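Local coordinates for protein probable amino acid aminotransferase (Mycobacterium tuberculosis, PDB 6Q1S) that is a probable amino acid aminotransferase of class IV, holding 4'-deoxy-4'-aminopyridoxal-5'-phosphate in a pocket, at residues I214-T218 against T219-L223. Sequence-based numbering, arbitrary orientation.
Sequences ILRGT and TQQAL. With PMP (4'-deoxy-4'-aminopyridoxal-5'-phosphate), chain G.
Gln221 packs its CG against the outer end of the Gly217 carbonyl, 3.4 Å from Gly217 O, on its way to the bent chain of Arg216, which it passes with amide and guanidinium planes 36° apart. Gly217 O also accepts Gln221 N at 3.1 Å, a nearly straight bond (165°), and Thr218 O takes Ala222 N. These are the first i to i+4 bonds of helix 218-229, with Gly217 as N-cap. The helix N-terminus is a phosphate-binding site in this class IV aminotransferase fold, where the helix dipole would probably favour the negative phosphate of PMP. Two threonines take one phosphate oxygen each: Thr218 OG1 meets PMP O3P at 2.5 Å, unusually close for a hydrogen bond, while Thr219 OG1 meets PMP O2P at 2.7 Å. Each backbone N bonds the same oxygen as its own hydroxyl, Thr219 N at 3.2 Å from PMP O2P. Thr218 can do this because chi1 (59°) sets OG1 between its backbone N and carbonyl carbon. Arg52, on helix 46-59, also hydrogen-bonds PMP. Leu215 CD2 touches the ring methyl, PMP C2A, at 3.7 Å. A water bridges Gly217 N and Gln220 OE1; Tyr236 holds the other end of that amide.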
loop_
_atom_site.group_PDB
_atom_site.type_symbol
_atom_site.label_atom_id
_atom_site.label_comp_id
_atom_site.label_asym_id
_atom_site.label_seq_id
_atom_site.Cartn_x
_atom_site.Cartn_y
_atom_site.Cartn_z
ATOM N N ILE B 214 -9.583 5.038 -10.069
ATOM C CA ILE B 214 -9.334 6.178 -9.194
ATOM C C ILE B 214 -10.334 6.153 -8.044
ATOM O O ILE B 214 -11.316 5.407 -8.056
ATOM C CB ILE B 214 -9.425 7.526 -9.943
ATOM C CG1 ILE B 214 -10.836 7.747 -10.485
ATOM C CG2 ILE B 214 -8.410 7.586 -11.074
ATOM C CD1 ILE B 214 -11.037 9.110 -11.110
ATOM N N LEU B 215 -10.070 6.987 -7.043
ATOM C CA LEU B 215 -10.998 7.165 -5.938
ATOM C C LEU B 215 -12.082 8.171 -6.308
ATOM O O LEU B 215 -11.850 9.121 -7.060
ATOM C CB LEU B 215 -10.265 7.642 -4.681
ATOM C CG LEU B 215 -9.415 6.697 -3.818
ATOM C CD1 LEU B 215 -10.292 5.665 -3.125
ATOM C CD2 LEU B 215 -8.292 6.012 -4.597
ATOM N N ARG B 216 -13.276 7.957 -5.759
ATOM C CA ARG B 216 -14.370 8.910 -5.904
ATOM C C ARG B 216 -14.249 9.991 -4.839
ATOM O O ARG B 216 -14.276 9.695 -3.639
ATOM C CB ARG B 216 -15.719 8.202 -5.797
ATOM C CG ARG B 216 -15.940 7.117 -6.831
ATOM C CD ARG B 216 -16.920 7.592 -7.888
ATOM N NE ARG B 216 -18.281 7.700 -7.367
ATOM C CZ ARG B 216 -19.206 6.755 -7.498
ATOM N NH1 ARG B 216 -20.418 6.934 -6.991
ATOM N NH2 ARG B 216 -18.921 5.630 -8.140
ATOM N N GLY B 217 -14.132 11.239 -5.275
ATOM C CA GLY B 217 -13.920 12.331 -4.348
ATOM C C GLY B 217 -15.191 12.803 -3.679
ATOM O O GLY B 217 -16.135 13.222 -4.355
ATOM N N THR B 218 -15.230 12.722 -2.345
ATOM C CA THR B 218 -16.379 13.244 -1.612
ATOM C C THR B 218 -16.544 14.735 -1.866
ATOM O O THR B 218 -17.668 15.227 -2.024
ATOM C CB THR B 218 -16.220 12.977 -0.114
ATOM O OG1 THR B 218 -15.020 13.601 0.358
ATOM C CG2 THR B 218 -16.144 11.485 0.157
ATOM N N THR B 219 -15.431 15.469 -1.914
ATOM C CA THR B 219 -15.499 16.903 -2.169
ATOM C C THR B 219 -15.936 17.189 -3.600
ATOM O O THR B 219 -16.684 18.142 -3.846
ATOM C CB THR B 219 -14.148 17.557 -1.888
ATOM O OG1 THR B 219 -13.573 16.985 -0.706
ATOM C CG2 THR B 219 -14.325 19.051 -1.672
ATOM N N GLN B 220 -15.470 16.384 -4.560
ATOM C CA GLN B 220 -15.830 16.622 -5.955
ATOM C C GLN B 220 -17.327 16.442 -6.178
ATOM O O GLN B 220 -17.962 17.257 -6.859
ATOM C CB GLN B 220 -15.034 15.690 -6.870
ATOM C CG GLN B 220 -15.470 15.722 -8.332
ATOM C CD GLN B 220 -16.550 14.708 -8.654
ATOM O OE1 GLN B 220 -16.369 13.506 -8.464
ATOM N NE2 GLN B 220 -17.687 15.192 -9.135
ATOM N N GLN B 221 -17.911 15.385 -5.610
ATOM C CA GLN B 221 -19.338 15.146 -5.806
ATOM C C GLN B 221 -20.174 16.240 -5.156
ATOM O O GLN B 221 -21.145 16.723 -5.750
ATOM C CB GLN B 221 -19.726 13.775 -5.257
ATOM C CG GLN B 221 -19.046 12.614 -5.957
ATOM C CD GLN B 221 -19.592 11.270 -5.517
ATOM O OE1 GLN B 221 -20.761 11.152 -5.145
ATOM N NE2 GLN B 221 -18.746 10.248 -5.555
ATOM N N ALA B 222 -19.821 16.635 -3.930
ATOM C CA ALA B 222 -20.522 17.739 -3.287
ATOM C C ALA B 222 -20.322 19.041 -4.047
ATOM O O ALA B 222 -21.222 19.887 -4.074
ATOM C CB ALA B 222 -20.055 17.887 -1.839
ATOM N N LEU B 223 -19.154 19.220 -4.673
ATOM C CA LEU B 223 -18.939 20.388 -5.519
ATOM C C LEU B 223 -19.864 20.360 -6.726
ATOM O O LEU B 223 -20.417 21.394 -7.118
ATOM C CB LEU B 223 -17.480 20.463 -5.968
ATOM C CG LEU B 223 -17.144 21.605 -6.930
ATOM C CD1 LEU B 223 -17.275 22.951 -6.234
ATOM C CD2 LEU B 223 -15.749 21.433 -7.513
HETATM N N1 PMP G . -7.818 10.578 -4.603
HETATM C C2 PMP G . -7.028 9.994 -3.672
HETATM C C2A PMP G . -6.067 8.905 -4.074
HETATM C C3 PMP G . -7.103 10.423 -2.252
HETATM O O3 PMP G . -6.319 9.852 -1.298
HETATM C C4 PMP G . -8.063 11.497 -1.915
HETATM C C4A PMP G . -8.215 12.004 -0.500
HETATM N N4A PMP G . -6.939 12.586 -0.049
HETATM C C5 PMP G . -8.871 12.054 -3.027
HETATM C C6 PMP G . -8.697 11.554 -4.314
HETATM C C5A PMP G . -9.876 13.153 -2.759
HETATM O O4P PMP G . -10.932 12.645 -1.946
HETATM P P PMP G . -11.701 13.604 -0.906
HETATM O O1P PMP G . -10.697 14.133 0.089
HETATM O O2P PMP G . -12.329 14.746 -1.671
HETATM O O3P PMP G . -12.766 12.808 -0.193
HETATM O O HOH W 1 -14.231 11.663 -8.507
#